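Nisin leader peptide-processing serine protease NisP (Lactococcus lactis subsp. lactis, PDB 4MZD) is a subtilisin-like serine protease that removes the leader peptide from the lantibiotic nisin, probably using a Ser-His-Asp charge-relay system. Local coordinates at residues Thr219-Glu224 with Asn480-Val485; Asn81-Ala86 with Asn396-Leu401. All coordinates share one frame; numbering follows the deposited sequence.

In the fold
Both contacts tie a terminal part of the chain to the subtilisin-like protease part of the protein, and they lie on opposite sides of its centre, their centres 39 Å apart. Contact 1 is a surface contact: the segment 480-485, just ahead of strand 486-487, meets the start of helix 222-238 through an arginine, an aspartate and a bridging water. Contact 2 is mostly buried and apolar: the short helix 83-87 near the modelled N-terminus packs on helix 397-402 by van der Waals contact. The two share no helix or strand, and both lie away from the predicted catalytic residues. Charge and directed bonds dominate contact 1, methyl packing contact 2.

Contact 1 of 2, residues Thr219-Glu224 with Asn480-Val485; sequences TNDYQE and NSRGAV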
ATOM      1  N   THR A 219      12.269  -4.526  27.072  1.00 17.40           N
ATOM      2  CA  THR A 219      12.744  -4.504  25.694  1.00 16.46           C
ATOM      3  C   THR A 219      11.979  -3.486  24.856  1.00 14.40           C
ATOM      4  O   THR A 219      11.053  -2.835  25.335  1.00 14.47           O
ATOM      5  CB  THR A 219      12.585  -5.883  25.028  1.00 17.74           C
ATOM      6  OG1 THR A 219      11.195  -6.138  24.788  1.00 17.50           O
ATOM      7  CG2 THR A 219      13.175  -6.984  25.910  1.00 18.90           C
ATOM      8  N   ASN A 220      12.370  -3.351  23.595  1.00 13.60           N
ATOM      9  CA  ASN A 220      11.591  -2.551  22.657  1.00 12.88           C
ATOM     10  C   ASN A 220      11.585  -3.229  21.288  1.00 12.10           C
ATOM     11  O   ASN A 220      11.957  -4.395  21.183  1.00 12.91           O
ATOM     12  CB  ASN A 220      12.081  -1.095  22.607  1.00 13.47           C
ATOM     13  CG  ASN A 220      13.523  -0.973  22.164  1.00 14.04           C
ATOM     14  OD1 ASN A 220      13.958  -1.660  21.243  1.00 14.43           O
ATOM     15  ND2 ASN A 220      14.277  -0.091  22.821  1.00 15.27           N
ATOM     16  N   ASP A 221      11.153  -2.517  20.250  1.00 11.41           N
ATOM     17  CA  ASP A 221      10.942  -3.131  18.938  1.00 11.14           C
ATOM     18  C   ASP A 221      12.068  -2.854  17.946  1.00 10.83           C
ATOM     19  O   ASP A 221      11.888  -3.028  16.741  1.00 10.90           O
ATOM     20  CB  ASP A 221       9.623  -2.638  18.341  1.00 11.20           C
ATOM     21  CG  ASP A 221       8.449  -2.859  19.263  1.00 11.02           C
ATOM     22  OD1 ASP A 221       8.358  -3.950  19.871  1.00 11.93           O
ATOM     23  OD2 ASP A 221       7.610  -1.937  19.379  1.00 11.49           O
ATOM     24  N   TYR A 222      13.237  -2.454  18.433  1.00 11.54           N
ATOM     25  CA  TYR A 222      14.298  -2.045  17.521  1.00 12.08           C
ATOM     26  C   TYR A 222      14.784  -3.174  16.613  1.00 11.43           C
ATOM     27  O   TYR A 222      15.147  -2.924  15.466  1.00 11.51           O
ATOM     28  CB  TYR A 222      15.469  -1.434  18.295  1.00 12.71           C
ATOM     29  CG  TYR A 222      16.490  -0.701  17.445  1.00 12.95           C
ATOM     30  CD1 TYR A 222      16.101   0.182  16.440  1.00 13.54           C
ATOM     31  CD2 TYR A 222      17.847  -0.872  17.674  1.00 14.03           C
ATOM     32  CE1 TYR A 222      17.045   0.868  15.682  1.00 12.95           C
ATOM     33  CE2 TYR A 222      18.791  -0.199  16.926  1.00 14.29           C
ATOM     34  CZ  TYR A 222      18.391   0.664  15.931  1.00 13.94           C
ATOM     35  OH  TYR A 222      19.362   1.331  15.211  1.00 15.17           O
ATOM     36  N   GLN A 223      14.783  -4.413  17.097  1.00 12.13           N
ATOM     37  CA  GLN A 223      15.225  -5.514  16.245  1.00 12.82           C
ATOM     38  C   GLN A 223      14.356  -5.645  14.996  1.00 12.33           C
ATOM     39  O   GLN A 223      14.877  -5.843  13.902  1.00 12.09           O
ATOM     40  CB  GLN A 223      15.282  -6.844  17.001  1.00 14.86           C
ATOM     41  CG  GLN A 223      15.823  -7.996  16.153  1.00 16.97           C
ATOM     42  CD  GLN A 223      17.277  -7.808  15.754  1.00 18.24           C
ATOM     43  OE1 GLN A 223      18.177  -8.015  16.562  1.00 19.19           O
ATOM     44  NE2 GLN A 223      17.514  -7.417  14.509  1.00 19.04           N
ATOM     45  N   GLU A 224      13.037  -5.546  15.152  1.00 12.25           N
ATOM     46  CA  GLU A 224      12.160  -5.602  13.983  1.00 11.90           C
ATOM     47  C   GLU A 224      12.475  -4.461  13.025  1.00 11.44           C
ATOM     48  O   GLU A 224      12.494  -4.645  11.810  1.00 11.77           O
ATOM     49  CB  GLU A 224      10.686  -5.529  14.371  1.00 12.30           C
ATOM     50  CG  GLU A 224      10.125  -6.764  15.046  1.00 13.59           C
ATOM     51  CD  GLU A 224       8.610  -6.721  15.096  1.00 13.67           C
ATOM     52  OE1 GLU A 224       7.969  -6.994  14.059  1.00 13.58           O
ATOM     53  OE2 GLU A 224       8.053  -6.385  16.162  1.00 15.11           O
ATOM     54  N   ASN A 480      -2.759  -4.258  16.970  1.00 12.83           N
ATOM     55  CA  ASN A 480      -1.641  -3.369  17.241  1.00 13.28           C
ATOM     56  C   ASN A 480      -0.676  -3.915  18.288  1.00 13.26           C
ATOM     57  O   ASN A 480       0.160  -3.176  18.787  1.00 13.61           O
ATOM     58  CB  ASN A 480      -2.142  -1.986  17.667  1.00 14.77           C
ATOM     59  CG  ASN A 480      -2.792  -1.226  16.532  1.00 15.24           C
ATOM     60  OD1 ASN A 480      -3.989  -0.928  16.572  1.00 17.82           O
ATOM     61  ND2 ASN A 480      -2.008  -0.903  15.515  1.00 14.97           N
ATOM     62  N   SER A 481      -0.768  -5.204  18.613  1.00 13.37           N
ATOM     63  CA  SER A 481       0.212  -5.810  19.517  1.00 13.93           C
ATOM     64  C   SER A 481       1.596  -5.783  18.892  1.00 13.12           C
ATOM     65  O   SER A 481       1.721  -5.766  17.669  1.00 13.00           O
ATOM     66  CB  SER A 481      -0.152  -7.259  19.839  1.00 15.35           C
ATOM     67  OG  SER A 481      -1.328  -7.330  20.612  1.00 16.30           O
ATOM     68  N   ARG A 482       2.634  -5.798  19.725  1.00 12.77           N
ATOM     69  CA  ARG A 482       3.989  -5.841  19.202  1.00 13.49           C
ATOM     70  C   ARG A 482       4.132  -6.995  18.228  1.00 13.30           C
ATOM     71  O   ARG A 482       3.725  -8.124  18.520  1.00 13.81           O
ATOM     72  CB  ARG A 482       4.995  -6.002  20.335  1.00 13.98           C
ATOM     73  CG  ARG A 482       4.980  -4.859  21.317  1.00 14.10           C
ATOM     74  CD  ARG A 482       5.849  -5.184  22.511  1.00 14.44           C
ATOM     75  NE  ARG A 482       7.256  -5.280  22.147  1.00 14.89           N
ATOM     76  CZ  ARG A 482       8.205  -5.706  22.974  1.00 15.27           C
ATOM     77  NH1 ARG A 482       7.882  -6.098  24.204  1.00 16.28           N
ATOM     78  NH2 ARG A 482       9.469  -5.751  22.573  1.00 16.23           N
ATOM     79  N   GLY A 483       4.719  -6.709  17.074  1.00 12.65           N
ATOM     80  CA  GLY A 483       5.008  -7.732  16.091  1.00 12.20           C
ATOM     81  C   GLY A 483       3.894  -8.007  15.097  1.00 11.30           C
ATOM     82  O   GLY A 483       4.116  -8.728  14.126  1.00 12.12           O
ATOM     83  N   ALA A 484       2.704  -7.450  15.319  1.00 10.19           N
ATOM     84  CA  ALA A 484       1.576  -7.714  14.419  1.00  9.86           C
ATOM     85  C   ALA A 484       1.545  -6.733  13.250  1.00  8.86           C
ATOM     86  O   ALA A 484       1.368  -5.529  13.442  1.00  9.57           O
ATOM     87  CB  ALA A 484       0.262  -7.663  15.178  1.00 11.05           C
ATOM     88  N   VAL A 485       1.702  -7.254  12.036  1.00  8.89           N
ATOM     89  CA  VAL A 485       1.553  -6.456  10.824  1.00  8.35           C
ATOM     90  C   VAL A 485       0.105  -6.572  10.369  1.00  7.72           C
ATOM     91  O   VAL A 485      -0.460  -7.671  10.353  1.00  8.41           O
ATOM     92  CB  VAL A 485       2.498  -6.958   9.718  1.00  8.69           C
ATOM     93  CG1 VAL A 485       2.229  -6.246   8.399  1.00  9.05           C
ATOM     94  CG2 VAL A 485       3.942  -6.771  10.145  1.00 10.26           C
TER
HETATM   95  O   HOH W   1       6.625  -9.252  13.495  1.00 13.46           O
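D221 and R482 face each other with their CA atoms 7.5 Å apart, where the residues leading into helix 222-238 pass a type II turn running from S481 to A484; no backbone-to-backbone bond joins the two segments. The gap is spanned by the R482 side chain, whose bend at chi3 (66°) swings the guanidinium over to the other segment. R482 NE gives a fairly straight bond to D221 OD1 at 2.9 Å, in the guanidinium plane and on the syn lone pair of that oxygen, making a salt bridge. The carboxylate is turned 47° from the guanidinium, and NH2 reaches the same OD1 only weakly. R482 NH2 spends its better bond on T219 OG1 at 2.8 Å, again in the plane, and adds a weak one to the carbonyl oxygen of N220. Three consecutive residues thus line one edge of the arginine, while D217 pairs with NH1 and also bonds T219 OG1. Next to this, the extended E224 side chain lays OE2 against G483 CA at 3.3 Å. E224 OE1 accepts from a water at 2.7 Å, which also donates to the carbonyl oxygen of G483 and so bridges the segments. N220 OD1 turns back to accept from Y222 N, an Asx turn that shapes the entry to the helix. D221, at the N-cap position, makes no capping bond: its OD2 bonds Y215 OH and M210 N, while E224 OE1 also bonds S183 and Q207. Helix 222-238 therefore starts against strand 200-210, with D221 and E224 both resting on L209, and the turn leads directly into strand 486-487, which pairs antiparallel with that same strand.

Contact 2 of 2, residues Asn81-Ala86 with Asn396-Leu401; sequences NGESYA and NIVDLL
S84 and V398 bring their CA atoms to 5.1 Å, a close approach between two short helices, 83-87 and 397-402, on the flank of the subtilisin-like fold. The small side chain of S84 suits so close an approach, and this residue is the buried, closely surrounded part of the contact. S84 CB lies 3.8 Å from I397 CG2 and nearly as close to V398 CG2, so the two branched residues hold it from neighbouring positions on one helix. L401, one turn after I397, adds CD1 against the carbonyl oxygen of S84 at 3.7 Å. Behind these residues, I397 rests on A362 and L401 on K369, both of helix 356-370, while S84 also touches T79 of helix 73-79.

The solvent side belongs to E83, an exposed residue. Its chain runs fully extended, with CG anti to the backbone N (chi1 -178°), and crosses the V398 side chain at about a right angle. Aliphatic carbons and carboxylate alike lie over the valine methyls. OE1 also takes a weak hydrogen bond from N80, so apolar contact and a modest polar tie meet at the exposed margin of the contact, where the same E83 OE1 comes to 3.6 Å from V398 CG2.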
ATOM      1  N   ASN A  81      -9.055  12.538 -15.315  1.00 11.13           N
ATOM      2  CA  ASN A  81     -10.189  11.923 -15.991  1.00 10.52           C
ATOM      3  C   ASN A  81      -9.779  11.168 -17.250  1.00 10.69           C
ATOM      4  O   ASN A  81     -10.352  11.338 -18.331  1.00 11.51           O
ATOM      5  CB  ASN A  81     -11.307  12.933 -16.275  1.00 11.18           C
ATOM      6  CG  ASN A  81     -12.651  12.260 -16.461  1.00 11.84           C
ATOM      7  OD1 ASN A  81     -12.745  11.030 -16.445  1.00 13.08           O
ATOM      8  ND2 ASN A  81     -13.704  13.056 -16.624  1.00 12.85           N
ATOM      9  N   GLY A  82      -8.768  10.325 -17.087  1.00 10.45           N
ATOM     10  CA  GLY A  82      -8.350   9.407 -18.126  1.00 11.02           C
ATOM     11  C   GLY A  82      -7.234   9.885 -19.033  1.00 10.56           C
ATOM     12  O   GLY A  82      -6.722   9.104 -19.827  1.00 11.48           O
ATOM     13  N   GLU A  83      -6.842  11.152 -18.923  1.00 10.55           N
ATOM     14  CA  GLU A  83      -5.814  11.684 -19.808  1.00 11.18           C
ATOM     15  C   GLU A  83      -4.530  10.865 -19.769  1.00 11.00           C
ATOM     16  O   GLU A  83      -3.902  10.637 -20.801  1.00 12.10           O
ATOM     17  CB  GLU A  83      -5.480  13.140 -19.469  1.00 12.39           C
ATOM     18  CG  GLU A  83      -4.433  13.720 -20.421  1.00 14.60           C
ATOM     19  CD  GLU A  83      -3.945  15.105 -20.044  1.00 16.37           C
ATOM     20  OE1 GLU A  83      -4.401  15.649 -19.017  1.00 17.17           O
ATOM     21  OE2 GLU A  83      -3.096  15.652 -20.786  1.00 17.82           O
ATOM     22  N   SER A  84      -4.114  10.438 -18.581  1.00 10.05           N
ATOM     23  CA  SER A  84      -2.804   9.815 -18.461  1.00 10.35           C
ATOM     24  C   SER A  84      -2.680   8.520 -19.263  1.00 10.37           C
ATOM     25  O   SER A  84      -1.594   8.185 -19.733  1.00 11.31           O
ATOM     26  CB  SER A  84      -2.441   9.579 -16.993  1.00 10.69           C
ATOM     27  OG  SER A  84      -3.370   8.714 -16.372  1.00 10.59           O
ATOM     28  N   TYR A  85      -3.781   7.790 -19.415  1.00 10.28           N
ATOM     29  CA  TYR A  85      -3.737   6.508 -20.112  1.00 11.82           C
ATOM     30  C   TYR A  85      -3.254   6.654 -21.544  1.00 14.33           C
ATOM     31  O   TYR A  85      -2.528   5.801 -22.044  1.00 16.62           O
ATOM     32  CB  TYR A  85      -5.104   5.834 -20.108  1.00 11.01           C
ATOM     33  CG  TYR A  85      -5.621   5.521 -18.732  1.00 10.29           C
ATOM     34  CD1 TYR A  85      -4.816   4.893 -17.791  1.00 10.75           C
ATOM     35  CD2 TYR A  85      -6.916   5.857 -18.374  1.00 11.03           C
ATOM     36  CE1 TYR A  85      -5.290   4.609 -16.529  1.00 10.36           C
ATOM     37  CE2 TYR A  85      -7.402   5.570 -17.121  1.00 11.02           C
ATOM     38  CZ  TYR A  85      -6.588   4.940 -16.202  1.00  9.91           C
ATOM     39  OH  TYR A  85      -7.079   4.663 -14.949  1.00  9.94           O
ATOM     40  N   ALA A  86      -3.669   7.729 -22.205  1.00 14.96           N
ATOM     41  CA  ALA A  86      -3.318   7.948 -23.600  1.00 17.38           C
ATOM     42  C   ALA A  86      -1.871   8.393 -23.766  1.00 18.03           C
ATOM     43  O   ALA A  86      -1.327   8.340 -24.865  1.00 20.66           O
ATOM     44  CB  ALA A  86      -4.258   8.965 -24.228  1.00 18.66           C
ATOM     45  N   ASN A 396      -0.217  13.020  -9.241  1.00  9.87           N
ATOM     46  CA  ASN A 396      -0.829  13.447 -10.488  1.00 10.67           C
ATOM     47  C   ASN A 396      -0.037  12.788 -11.598  1.00  9.65           C
ATOM     48  O   ASN A 396       1.113  13.147 -11.856  1.00 10.40           O
ATOM     49  CB  ASN A 396      -0.817  14.966 -10.630  1.00 12.79           C
ATOM     50  CG  ASN A 396      -1.548  15.430 -11.870  1.00 15.60           C
ATOM     51  OD1 ASN A 396      -1.118  15.164 -12.989  1.00 15.69           O
ATOM     52  ND2 ASN A 396      -2.666  16.119 -11.677  1.00 18.62           N
ATOM     53  N   ILE A 397      -0.648  11.798 -12.237  1.00  9.33           N
ATOM     54  CA  ILE A 397       0.094  10.949 -13.158  1.00  9.67           C
ATOM     55  C   ILE A 397       0.467  11.682 -14.442  1.00 10.01           C
ATOM     56  O   ILE A 397       1.530  11.439 -15.005  1.00 10.62           O
ATOM     57  CB  ILE A 397      -0.654   9.631 -13.438  1.00 10.09           C
ATOM     58  CG1 ILE A 397      -0.921   8.913 -12.113  1.00 10.80           C
ATOM     59  CG2 ILE A 397       0.148   8.754 -14.385  1.00 10.81           C
ATOM     60  CD1 ILE A 397      -1.656   7.604 -12.245  1.00 12.44           C
ATOM     61  N   VAL A 398      -0.394  12.588 -14.897  1.00 10.11           N
ATOM     62  CA  VAL A 398      -0.040  13.403 -16.049  1.00 10.82           C
ATOM     63  C   VAL A 398       1.227  14.221 -15.770  1.00 11.00           C
ATOM     64  O   VAL A 398       2.150  14.256 -16.593  1.00 11.85           O
ATOM     65  CB  VAL A 398      -1.212  14.297 -16.500  1.00 12.22           C
ATOM     66  CG1 VAL A 398      -0.746  15.279 -17.564  1.00 12.79           C
ATOM     67  CG2 VAL A 398      -2.354  13.430 -17.021  1.00 13.16           C
ATOM     68  N   ASP A 399       1.284  14.866 -14.607  1.00 11.58           N
ATOM     69  CA  ASP A 399       2.468  15.644 -14.244  1.00 12.51           C
ATOM     70  C   ASP A 399       3.700  14.750 -14.166  1.00 12.22           C
ATOM     71  O   ASP A 399       4.789  15.130 -14.604  1.00 12.99           O
ATOM     72  CB  ASP A 399       2.287  16.351 -12.901  1.00 14.22           C
ATOM     73  CG  ASP A 399       1.333  17.523 -12.972  1.00 16.43           C
ATOM     74  OD1 ASP A 399       0.974  17.960 -14.086  1.00 17.62           O
ATOM     75  OD2 ASP A 399       0.958  18.024 -11.895  1.00 17.67           O
ATOM     76  N   LEU A 400       3.523  13.561 -13.606  1.00 11.92           N
ATOM     77  CA  LEU A 400       4.632  12.646 -13.427  1.00 12.77           C
ATOM     78  C   LEU A 400       5.173  12.175 -14.776  1.00 13.35           C
ATOM     79  O   LEU A 400       6.382  12.189 -15.006  1.00 14.62           O
ATOM     80  CB  LEU A 400       4.179  11.465 -12.581  1.00 13.50           C
ATOM     81  CG  LEU A 400       5.280  10.542 -12.082  1.00 14.15           C
ATOM     82  CD1 LEU A 400       6.293  11.324 -11.263  1.00 14.74           C
ATOM     83  CD2 LEU A 400       4.664   9.431 -11.257  1.00 14.64           C
ATOM     84  N   LEU A 401       4.277  11.764 -15.671  1.00 13.13           N
ATOM     85  CA  LEU A 401       4.671  11.314 -17.005  1.00 13.38           C
ATOM     86  C   LEU A 401       5.340  12.433 -17.796  1.00 13.64           C
ATOM     87  O   LEU A 401       6.329  12.207 -18.492  1.00 15.25           O
ATOM     88  CB  LEU A 401       3.466  10.773 -17.777  1.00 13.68           C
ATOM     89  CG  LEU A 401       2.925   9.412 -17.325  1.00 14.19           C
ATOM     90  CD1 LEU A 401       1.570   9.136 -17.968  1.00 14.73           C
ATOM     91  CD2 LEU A 401       3.913   8.299 -17.636  1.00 15.16           C
TER